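Local coordinates for protein glutathione reductase (Bartonella henselae, PDB 3O0H) that probably catalyses the NADPH-dependent reduction of glutathione disulfide to glutathione, using a bound FAD cofactor, at residues 29-34 with 50-55; 41-46 with 125-130; 195-200 with 278-283; 216-221 with 246-251. All blocks are in the same frame, centred on the assembly; numbering follows the deposited sequence.

Contact 1 (29-34 with 50-55); sequences LFVIGS and KRVAIA. With FAD (flavin-adenine dinucleotide), chain H.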
# COMPACT_ATOMS: atom_id res chain seq x y z
N LEU B 29 1.61 34.30 -22.99
CA LEU B 29 0.71 33.71 -22.02
C LEU B 29 0.94 34.33 -20.66
O LEU B 29 2.09 34.41 -20.17
CB LEU B 29 0.98 32.21 -21.91
CG LEU B 29 0.17 31.45 -20.86
CD1 LEU B 29 -1.31 31.44 -21.24
CD2 LEU B 29 0.72 30.04 -20.75
N PHE B 30 -0.17 34.72 -20.04
CA PHE B 30 -0.20 35.21 -18.65
C PHE B 30 -1.08 34.26 -17.87
O PHE B 30 -2.29 34.11 -18.16
CB PHE B 30 -0.78 36.63 -18.57
CG PHE B 30 -0.58 37.32 -17.25
CD1 PHE B 30 -1.31 36.95 -16.14
CD2 PHE B 30 0.34 38.38 -17.14
CE1 PHE B 30 -1.17 37.63 -14.90
CE2 PHE B 30 0.51 39.03 -15.96
CZ PHE B 30 -0.26 38.66 -14.80
N VAL B 31 -0.50 33.70 -16.82
CA VAL B 31 -1.21 32.74 -15.96
C VAL B 31 -1.57 33.42 -14.65
O VAL B 31 -0.70 33.99 -13.99
CB VAL B 31 -0.39 31.49 -15.73
CG1 VAL B 31 -1.15 30.46 -14.82
CG2 VAL B 31 -0.02 30.85 -17.08
N ILE B 32 -2.85 33.33 -14.27
CA ILE B 32 -3.34 33.93 -13.02
C ILE B 32 -3.45 32.85 -11.97
O ILE B 32 -4.37 32.06 -12.01
CB ILE B 32 -4.71 34.67 -13.17
CG1 ILE B 32 -4.65 35.65 -14.35
CG2 ILE B 32 -5.08 35.43 -11.85
CD1 ILE B 32 -6.08 36.28 -14.79
N GLY B 33 -2.48 32.83 -11.05
CA GLY B 33 -2.44 31.88 -9.93
C GLY B 33 -1.38 30.81 -10.18
O GLY B 33 -1.33 30.22 -11.23
N SER B 34 -0.49 30.62 -9.22
CA SER B 34 0.60 29.67 -9.30
C SER B 34 0.34 28.47 -8.42
O SER B 34 1.24 28.04 -7.70
CB SER B 34 1.92 30.35 -8.94
OG SER B 34 3.02 29.56 -9.35
N LYS B 50 7.82 29.80 -25.07
CA LYS B 50 6.89 30.97 -25.07
C LYS B 50 7.33 31.97 -24.01
O LYS B 50 8.04 31.61 -23.07
CB LYS B 50 5.46 30.55 -24.78
CG LYS B 50 4.89 29.51 -25.72
CD LYS B 50 4.86 29.98 -27.15
CE LYS B 50 4.39 28.87 -28.06
NZ LYS B 50 4.43 29.33 -29.48
N ARG B 51 6.95 33.23 -24.20
CA ARG B 51 7.17 34.27 -23.21
C ARG B 51 5.96 34.26 -22.26
O ARG B 51 4.84 34.51 -22.66
CB ARG B 51 7.33 35.63 -23.90
CG ARG B 51 8.37 35.59 -25.01
CD ARG B 51 8.43 36.88 -25.84
NE ARG B 51 7.11 37.26 -26.34
CZ ARG B 51 6.47 38.39 -26.03
NH1 ARG B 51 7.04 39.30 -25.24
NH2 ARG B 51 5.24 38.62 -26.53
N VAL B 52 6.20 33.89 -21.02
CA VAL B 52 5.09 33.58 -20.09
C VAL B 52 5.31 34.38 -18.81
O VAL B 52 6.45 34.59 -18.39
CB VAL B 52 5.10 32.06 -19.76
CG1 VAL B 52 3.97 31.71 -18.78
CG2 VAL B 52 5.06 31.19 -21.02
N ALA B 53 4.23 34.83 -18.21
CA ALA B 53 4.23 35.47 -16.90
C ALA B 53 3.24 34.74 -16.03
O ALA B 53 2.28 34.16 -16.54
CB ALA B 53 3.83 36.97 -17.00
N ILE B 54 3.47 34.75 -14.73
CA ILE B 54 2.53 34.17 -13.78
C ILE B 54 2.39 35.15 -12.61
O ILE B 54 3.39 35.72 -12.14
CB ILE B 54 2.96 32.76 -13.30
CG1 ILE B 54 1.84 32.06 -12.49
CG2 ILE B 54 4.35 32.83 -12.54
CD1 ILE B 54 1.99 30.51 -12.40
N ALA B 55 1.14 35.35 -12.17
CA ALA B 55 0.86 36.19 -11.01
C ALA B 55 0.48 35.28 -9.88
O ALA B 55 -0.36 34.39 -10.06
CB ALA B 55 -0.27 37.22 -11.31
PA FAD H . -4.72 26.47 -6.16
O1A FAD H . -5.63 26.77 -5.01
O2A FAD H . -3.68 25.42 -5.86
O5B FAD H . -3.98 27.77 -6.72
C5B FAD H . -4.62 29.01 -6.95
C4B FAD H . -3.56 30.06 -6.69
O4B FAD H . -3.96 31.32 -7.21
C3B FAD H . -3.25 30.28 -5.22
O3B FAD H . -1.84 30.19 -4.99
C2B FAD H . -3.74 31.69 -4.94
O2B FAD H . -2.92 32.34 -4.00
C1B FAD H . -3.63 32.37 -6.26
N9A FAD H . -4.58 33.41 -6.67
C8A FAD H . -5.95 33.36 -6.64
N7A FAD H . -6.43 34.46 -7.25
C5A FAD H . -5.36 35.19 -7.67
C6A FAD H . -5.24 36.34 -8.41
N6A FAD H . -6.31 37.05 -8.82
N1A FAD H . -3.99 36.82 -8.71
C2A FAD H . -2.88 36.12 -8.31
N3A FAD H . -2.99 34.96 -7.61
C4A FAD H . -4.22 34.51 -7.35
N1 FAD H . -6.50 17.80 -3.04
C2 FAD H . -6.03 16.52 -3.25
O2 FAD H . -5.94 16.02 -4.40
N3 FAD H . -5.65 15.78 -2.20
C4 FAD H . -5.68 16.26 -0.90
O4 FAD H . -5.27 15.51 -0.01
C4X FAD H . -6.15 17.55 -0.67
N5 FAD H . -6.19 18.10 0.58
C5X FAD H . -6.63 19.41 0.73
C6 FAD H . -6.68 19.93 2.01
C7 FAD H . -7.10 21.24 2.23
C7M FAD H . -7.12 21.77 3.65
C8 FAD H . -7.47 22.02 1.15
C8M FAD H . -7.97 23.44 1.36
C9 FAD H . -7.45 21.50 -0.13
C9A FAD H . -7.04 20.18 -0.35
N10 FAD H . -6.99 19.61 -1.61
C10 FAD H . -6.54 18.33 -1.77
C1' FAD H . -7.42 20.35 -2.82
C2' FAD H . -6.28 20.97 -3.59
O2' FAD H . -5.62 21.90 -2.75
C3' FAD H . -6.86 21.67 -4.79
O3' FAD H . -7.76 20.87 -5.53
C4' FAD H . -5.75 22.24 -5.65
O4' FAD H . -4.94 23.09 -4.84
C5' FAD H . -6.33 23.06 -6.80
O5' FAD H . -5.26 23.54 -7.65
P FAD H . -5.55 24.91 -8.43
O1P FAD H . -4.43 25.19 -9.41
O2P FAD H . -6.92 24.85 -9.07
O3P FAD H . -5.70 26.07 -7.36
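The ring of Phe-30 lies obliquely against the methyls of two small residues on the adjoining strand, Ala-53 and Ala-55. Ring atom CD2 of Phe-30 lies 3.8 Å from CB of Ala-53, and CE1 of Phe-30 is 3.7 Å from CB of Ala-55, so one large bump spans the shallow hollow between two methyl groups. With CG anti to the backbone N (chi1 -167°) the ring is carried to the side where those methyls stand. On the other face, CG1 of Val-52 faces the notch between CD2 of Leu-29 and CG2 of Val-31. Further along, the side chain of Ile-54 slants across that of Val-31, its CD1 4.0 Å from Val-31 CG1, and reaches past the strand end to the carbonyl of Gly-33, with Ile-54 CD1 3.5 Å from Gly-33 O. Ala-42 and Ala-45 of helix 36-47 close over this aliphatic row.

Strands 29-32 and 52-55 run parallel and are laced by alternating backbone bonds. The straightest joins Val-31 N to Ala-53 O (2.8 Å, 168° at the hydrogen). Beyond the strand Gly-33 N still reaches Ala-55 O at 2.8 Å, and the turn there runs along the FAD. With no side chain in the way, Gly-33 CA comes to 3.2 Å from FAD O4B in the adenosine ribose, while Ile-32 CG2 packs against the adenine at FAD C6A (3.6 Å). Parallel strands joined through a helix, with a glycine turn beside the dinucleotide, form the beta-alpha-beta unit of the FAD-binding Rossmann fold.

Contact 2 (41-46 with 125-130); sequences AARLAG and QNSNVH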
# COMPACT_ATOMS: atom_id res chain seq x y z
N ALA B 41 1.09 24.56 -15.92
CA ALA B 41 0.85 25.15 -17.23
C ALA B 41 1.94 26.14 -17.62
O ALA B 41 2.44 26.12 -18.76
CB ALA B 41 -0.53 25.86 -17.25
N ALA B 42 2.25 27.03 -16.71
CA ALA B 42 3.24 28.06 -16.97
C ALA B 42 4.64 27.50 -17.24
O ALA B 42 5.30 27.95 -18.18
CB ALA B 42 3.30 29.05 -15.83
N ARG B 43 5.08 26.53 -16.43
CA ARG B 43 6.43 25.93 -16.58
C ARG B 43 6.51 25.23 -17.92
O ARG B 43 7.51 25.40 -18.65
CB ARG B 43 6.78 24.96 -15.44
CG ARG B 43 8.11 24.18 -15.62
CD ARG B 43 8.50 23.37 -14.34
NE ARG B 43 7.50 22.35 -14.01
CZ ARG B 43 7.37 21.16 -14.60
NH1 ARG B 43 6.41 20.33 -14.21
NH2 ARG B 43 8.19 20.76 -15.57
N LEU B 44 5.45 24.51 -18.29
CA LEU B 44 5.46 23.77 -19.54
C LEU B 44 5.48 24.71 -20.76
O LEU B 44 6.23 24.48 -21.68
CB LEU B 44 4.28 22.83 -19.67
CG LEU B 44 4.23 21.59 -18.78
CD1 LEU B 44 2.84 20.92 -19.01
CD2 LEU B 44 5.37 20.64 -19.10
N ALA B 45 4.65 25.75 -20.74
CA ALA B 45 4.62 26.72 -21.82
C ALA B 45 5.96 27.42 -21.96
O ALA B 45 6.41 27.71 -23.07
CB ALA B 45 3.50 27.76 -21.60
N GLY B 46 6.57 27.76 -20.83
CA GLY B 46 7.86 28.45 -20.85
C GLY B 46 8.92 27.57 -21.43
O GLY B 46 9.75 28.02 -22.23
N GLN B 125 11.25 29.58 -12.98
CA GLN B 125 12.34 30.43 -13.44
C GLN B 125 13.27 29.74 -14.40
O GLN B 125 13.79 30.40 -15.29
CB GLN B 125 13.10 31.02 -12.24
CG GLN B 125 12.12 31.91 -11.43
CD GLN B 125 12.71 32.46 -10.14
OE1 GLN B 125 13.63 31.88 -9.54
NE2 GLN B 125 12.21 33.64 -9.74
N ASN B 126 13.47 28.42 -14.24
CA ASN B 126 14.24 27.61 -15.20
C ASN B 126 13.59 27.66 -16.59
O ASN B 126 14.28 27.51 -17.60
CB ASN B 126 14.32 26.10 -14.85
CG ASN B 126 15.09 25.79 -13.60
OD1 ASN B 126 15.97 26.54 -13.15
ND2 ASN B 126 14.78 24.62 -13.02
N SER B 127 12.26 27.78 -16.62
CA SER B 127 11.51 27.92 -17.86
C SER B 127 11.30 29.36 -18.29
O SER B 127 10.42 29.60 -19.13
CB SER B 127 10.11 27.32 -17.69
OG SER B 127 10.21 25.93 -17.62
N ASN B 128 12.06 30.28 -17.69
CA ASN B 128 12.07 31.73 -18.02
C ASN B 128 10.73 32.41 -17.75
O ASN B 128 10.49 33.49 -18.25
CB ASN B 128 12.53 31.97 -19.46
CG ASN B 128 13.87 31.29 -19.75
OD1 ASN B 128 14.01 30.57 -20.75
ND2 ASN B 128 14.83 31.47 -18.84
N VAL B 129 9.88 31.82 -16.93
CA VAL B 129 8.61 32.45 -16.61
C VAL B 129 8.85 33.63 -15.66
O VAL B 129 9.55 33.45 -14.65
CB VAL B 129 7.68 31.43 -15.93
CG1 VAL B 129 6.34 32.10 -15.49
CG2 VAL B 129 7.44 30.26 -16.89
N HIS B 130 8.29 34.81 -15.96
CA HIS B 130 8.41 35.94 -15.05
C HIS B 130 7.33 35.88 -13.97
O HIS B 130 6.15 35.81 -14.31
CB HIS B 130 8.35 37.28 -15.74
CG HIS B 130 8.69 38.41 -14.80
ND1 HIS B 130 9.99 38.73 -14.46
CD2 HIS B 130 7.90 39.22 -14.05
CE1 HIS B 130 9.99 39.71 -13.58
NE2 HIS B 130 8.73 40.02 -13.30
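Gly-46, in the last turn of helix 36-47, meets Ser-127 where helix 102-126 ends, their CA atoms 4.7 Å apart. The chain there turns through a Schellman motif: Asn-128 takes positive phi, its N bonds to Gln-125 O, and Val-129 N also reaches back into the last helical turn. This places Ser-127 and Val-129 toward the first helix, with Asn-128 turned aside between them.

Ser-127 is the polar half of the pair. Its OG donates to Arg-43 O at 2.9 Å, coming at the flank of the carbonyl (124° at the oxygen) and 25° out of its plane. The aliphatic start of Arg-43 lies beside the same hydroxyl, CG being 3.4 Å from Ser-127 OG, before the chain bends at chi3 and carries the guanidinium away. Close by, the bare CA of Gly-46 points a hydrogen at Ser-127 O, 3.3 Å from it.

Val-129 is the apolar half. With CG2 set beside its own backbone N (CG1 trans, chi1 176°), that methyl rests 3.4 Å from Ala-42 O, while Val-129 CG1 approaches Ala-42 CB at 4.3 Å. Val-129 also packs on Ile-54 of strand 52-55.

Chemically, between these segments, one neutral serine-to-carbonyl bond and a few carbon contacts join the helix end to its neighbour; the buried Ser-127 hydroxyl has a partner, and the closeness of the backbones rests on Gly-46 having no side chain.

Contact 3 (195-200 with 278-283); sequences VIVGGG and DRVMLA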
# COMPACT_ATOMS: atom_id res chain seq x y z
N VAL B 195 -13.63 22.55 18.37
CA VAL B 195 -14.87 22.23 17.66
C VAL B 195 -14.58 22.37 16.15
O VAL B 195 -14.02 23.39 15.73
CB VAL B 195 -16.04 23.13 18.06
CG1 VAL B 195 -17.24 22.90 17.14
CG2 VAL B 195 -16.43 22.91 19.53
N ILE B 196 -14.92 21.34 15.38
CA ILE B 196 -14.73 21.34 13.90
C ILE B 196 -16.13 21.40 13.34
O ILE B 196 -16.93 20.50 13.63
CB ILE B 196 -14.11 20.04 13.36
CG1 ILE B 196 -12.81 19.61 14.07
CG2 ILE B 196 -13.93 20.09 11.78
CD1 ILE B 196 -11.79 20.61 14.09
N VAL B 197 -16.44 22.43 12.53
CA VAL B 197 -17.75 22.55 11.91
C VAL B 197 -17.70 22.06 10.45
O VAL B 197 -17.19 22.76 9.56
CB VAL B 197 -18.27 24.02 11.92
CG1 VAL B 197 -19.73 24.08 11.39
CG2 VAL B 197 -18.11 24.64 13.33
N GLY B 198 -18.25 20.87 10.21
CA GLY B 198 -18.32 20.30 8.87
C GLY B 198 -17.81 18.88 8.86
O GLY B 198 -16.78 18.60 9.42
N GLY B 199 -18.58 17.99 8.27
CA GLY B 199 -18.26 16.56 8.19
C GLY B 199 -17.91 16.05 6.80
O GLY B 199 -18.08 14.86 6.51
N GLY B 200 -17.39 16.92 5.96
CA GLY B 200 -16.73 16.48 4.73
C GLY B 200 -15.30 16.06 5.04
O GLY B 200 -14.88 16.01 6.19
N ASP B 278 -11.60 25.62 23.09
CA ASP B 278 -10.51 26.58 22.96
C ASP B 278 -10.43 27.22 21.56
O ASP B 278 -10.14 28.40 21.43
CB ASP B 278 -9.17 25.92 23.27
CG ASP B 278 -8.89 25.79 24.76
OD1 ASP B 278 -9.70 26.26 25.65
OD2 ASP B 278 -7.78 25.25 25.05
N ARG B 279 -10.69 26.43 20.52
CA ARG B 279 -10.69 26.93 19.14
C ARG B 279 -11.86 26.31 18.41
O ARG B 279 -12.35 25.25 18.79
CB ARG B 279 -9.40 26.55 18.43
CG ARG B 279 -8.14 27.15 19.02
CD ARG B 279 -8.06 28.67 18.81
NE ARG B 279 -6.84 29.27 19.34
CZ ARG B 279 -6.76 30.05 20.43
NH1 ARG B 279 -7.83 30.32 21.18
NH2 ARG B 279 -5.59 30.55 20.81
N VAL B 280 -12.31 27.00 17.37
CA VAL B 280 -13.39 26.56 16.54
C VAL B 280 -12.92 26.66 15.08
O VAL B 280 -12.48 27.72 14.65
CB VAL B 280 -14.61 27.44 16.72
CG1 VAL B 280 -15.74 26.95 15.80
CG2 VAL B 280 -15.05 27.45 18.19
N MET B 281 -12.96 25.54 14.34
CA MET B 281 -12.55 25.57 12.93
C MET B 281 -13.74 25.34 12.03
O MET B 281 -14.50 24.40 12.23
CB MET B 281 -11.50 24.49 12.65
CG MET B 281 -10.96 24.46 11.23
SD MET B 281 -10.21 22.86 10.83
CE MET B 281 -9.75 23.20 9.10
N LEU B 282 -13.89 26.18 11.01
CA LEU B 282 -14.92 25.97 10.02
C LEU B 282 -14.35 25.19 8.83
O LEU B 282 -13.34 25.59 8.23
CB LEU B 282 -15.49 27.29 9.55
CG LEU B 282 -16.11 28.18 10.64
CD1 LEU B 282 -16.41 29.51 10.05
CD2 LEU B 282 -17.37 27.57 11.31
N ALA B 283 -15.02 24.10 8.46
CA ALA B 283 -14.64 23.31 7.30
C ALA B 283 -15.88 23.03 6.49
O ALA B 283 -16.27 21.88 6.34
CB ALA B 283 -13.98 21.99 7.76
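The peptide groups of Val-195 and Val-197 alternate in hydrogen bonds with those of Arg-279, Met-281 and Ala-283 across two parallel strands. Val-195 O takes Met-281 N at 2.8 Å, and Met-281 O in turn receives Val-197 N at 2.8 Å, nearly head-on (174° at the oxygen). The last bond, Ala-283 N to Val-197 O, stays short at 2.8 Å, but the donor is tilted 25° from the carbonyl plane. One face of this ribbon carries Val-195, Val-197, Val-280 and Leu-282; the other carries Ile-196 and Met-281.

On the valine-rich face, Val-197 and Leu-282 lie alongside each other and point the same way, Val-197 CG2 touching Leu-282 CD2 at 3.6 Å. That leucine methyl leans back toward the partner strand because CG stands beside the backbone N (chi1 -59°). Val-280 CG1 comes up to the same valine branch, 4.1 Å from Val-197 CG2. On the reverse face, Ile-196 CD1 approaches Met-281 CB at 4.1 Å, after which the extended methionine chain runs away from the contact toward Ile-202 and Phe-206 of helix 201-212.

Past the strand, the CA of Gly-198 passes 3.6 Å from Ala-283 O, its backbone twisted to positive phi. The chain then goes through Gly-199 to Gly-200, the N-cap of helix 201-212. A central parallel strand running into a glycine-rich turn and a helix resembles the start of a second Rossmann domain, consistent with the NADPH-binding domain of glutathione reductases.

Contact 4 (216-221 with 246-251); sequences KTTLLH and GISIIY
Leu-220 and Ile-250 make the close-fitting part of this parallel strand pair, lying side by side with Leu-220 CD2 3.7 Å from Ile-250 CB. The leucine methyl also faces Ile-250 CD1, which in turn rests against Thr-218 CG2, so the isoleucine tip touches two side chains of the other strand. Beneath them the backbone bonds are nearly straight: Ser-248 O takes Leu-219 N at 2.8 Å, and Leu-219 O takes Ile-250 N at 2.9 Å, each with 169° at the hydrogen. Beyond the strands, His-221 and Tyr-251 meet rim to rim with planes perpendicular, His-221 CD2 being 3.6 Å from Tyr-251 CD1. One face of the tyrosine ring carries Ile-249 CG2, 3.4 Å above its plane and offset toward the rim, and its hydroxyl is held by Asn-239 and by the backbone N of Ile-226.

The strands are the two ends of a right-handed beta-alpha-beta crossover through helix 232-245, within a Rossmann-type sheet where 248-250 is an outer strand. Ile-247 and Ile-249 pack against that helix, while Thr-217 and Ile-247 also touch helix 201-212.

At the opposite end the fit is looser and wetter. The exposed Lys-216, bent at chi2 and chi4, curls back so that NZ reaches Gly-246 O only weakly, at 3.3 Å. Its bond to Ser-248 OG is doubtful, since that serine has two conformers. A water fills in where the strands splay apart, accepting from Thr-217 N at 2.9 Å and donating to Gly-246 O at 3.1 Å.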
# COMPACT_ATOMS: atom_id res chain seq x y z
N LYS B 216 -9.28 17.30 23.01
CA LYS B 216 -10.67 16.92 23.10
C LYS B 216 -11.45 17.50 21.94
O LYS B 216 -11.59 18.73 21.82
CB LYS B 216 -11.28 17.33 24.45
CG LYS B 216 -12.79 16.98 24.61
CD LYS B 216 -13.08 15.48 24.75
CE LYS B 216 -14.58 15.14 24.37
NZ LYS B 216 -14.84 14.93 22.87
N THR B 217 -12.01 16.63 21.10
CA THR B 217 -12.45 17.03 19.76
C THR B 217 -13.95 16.78 19.61
O THR B 217 -14.44 15.70 19.94
CB THR B 217 -11.66 16.28 18.68
OG1 THR B 217 -10.26 16.56 18.84
CG2 THR B 217 -12.13 16.67 17.23
N THR B 218 -14.66 17.79 19.14
CA THR B 218 -16.07 17.67 18.77
C THR B 218 -16.26 18.04 17.29
O THR B 218 -15.75 19.08 16.83
CB THR B 218 -16.95 18.56 19.59
OG1 THR B 218 -16.77 18.27 20.99
CG2 THR B 218 -18.48 18.30 19.27
N LEU B 219 -16.94 17.19 16.54
CA LEU B 219 -17.22 17.48 15.13
C LEU B 219 -18.73 17.70 14.98
O LEU B 219 -19.53 16.91 15.50
CB LEU B 219 -16.72 16.34 14.23
CG LEU B 219 -16.83 16.62 12.73
CD1 LEU B 219 -15.80 15.85 11.88
CD2 LEU B 219 -18.23 16.27 12.27
N LEU B 220 -19.13 18.79 14.32
CA LEU B 220 -20.52 19.11 14.07
C LEU B 220 -20.78 18.86 12.60
O LEU B 220 -19.96 19.23 11.72
CB LEU B 220 -20.86 20.55 14.45
CG LEU B 220 -20.37 21.04 15.83
CD1 LEU B 220 -20.61 22.54 16.08
CD2 LEU B 220 -20.98 20.19 16.90
N HIS B 221 -21.92 18.25 12.33
CA HIS B 221 -22.33 17.99 10.97
C HIS B 221 -23.82 18.26 10.81
O HIS B 221 -24.64 17.81 11.65
CB HIS B 221 -22.02 16.54 10.61
CG HIS B 221 -22.45 16.17 9.22
ND1 HIS B 221 -21.86 16.69 8.10
CD2 HIS B 221 -23.40 15.31 8.78
CE1 HIS B 221 -22.42 16.17 7.02
NE2 HIS B 221 -23.36 15.33 7.40
N GLY B 246 -13.31 8.33 21.07
CA GLY B 246 -13.53 9.47 21.96
C GLY B 246 -13.82 10.82 21.30
O GLY B 246 -13.87 11.86 21.99
N ILE B 247 -14.01 10.83 19.99
CA ILE B 247 -14.41 12.05 19.28
C ILE B 247 -15.94 12.13 19.40
O ILE B 247 -16.65 11.13 19.22
CB ILE B 247 -13.97 12.01 17.81
CG1 ILE B 247 -12.45 11.91 17.69
CG2 ILE B 247 -14.46 13.27 17.02
CD1 ILE B 247 -11.96 11.81 16.24
N SER B 248 -16.43 13.30 19.76
CA SER B 248 -17.85 13.56 19.82
C SER B 248 -18.31 14.03 18.46
O SER B 248 -17.75 14.95 17.93
CB SER B 248 -18.13 14.68 20.82
OG SER B 248 -17.90 14.20 22.11
N ILE B 249 -19.33 13.39 17.91
CA ILE B 249 -19.90 13.79 16.66
C ILE B 249 -21.36 14.11 16.91
O ILE B 249 -22.15 13.28 17.38
CB ILE B 249 -19.76 12.71 15.57
CG1 ILE B 249 -18.30 12.29 15.40
CG2 ILE B 249 -20.35 13.25 14.29
CD1 ILE B 249 -18.07 11.21 14.20
N ILE B 250 -21.70 15.36 16.65
CA ILE B 250 -23.02 15.84 16.81
C ILE B 250 -23.63 16.04 15.43
O ILE B 250 -23.13 16.86 14.64
CB ILE B 250 -23.06 17.17 17.59
CG1 ILE B 250 -22.36 17.03 18.94
CG2 ILE B 250 -24.53 17.57 17.88
CD1 ILE B 250 -22.47 18.25 19.79
N TYR B 251 -24.75 15.36 15.19
CA TYR B 251 -25.45 15.45 13.92
C TYR B 251 -26.67 16.37 13.99
O TYR B 251 -27.09 16.78 15.05
CB TYR B 251 -25.85 14.06 13.47
CG TYR B 251 -24.70 13.23 13.02
CD1 TYR B 251 -23.99 13.59 11.88
CD2 TYR B 251 -24.32 12.08 13.71
CE1 TYR B 251 -22.92 12.86 11.45
CE2 TYR B 251 -23.23 11.33 13.25
CZ TYR B 251 -22.55 11.72 12.11
OH TYR B 251 -21.44 11.06 11.61
O HOH W 1 -11.52 13.80 21.52

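How the contacts relate
From the N terminus, strand 27-32 passes through helix 36-47 into strand 52-55, and contact 1 closes this short loop. Contact 2 crosses it along the chain: it starts on the linking helix and closes only after helix 102-126, where His-130 extends the FAD-domain sheet by bonding through its N to Val-52 O and through its O to Ile-54 N. The chain then reaches the second sheet; the centres of contact 1 and contact 3 are about 35 Å apart. There contact 3 closes a long loop that encloses contact 4 entirely. They lie in one sheet, with strand 193-197 of contact 3 next to strand 216-220 of contact 4, joined where Ile-196 N meets Thr-218 O and Gly-198 N meets Leu-220 O.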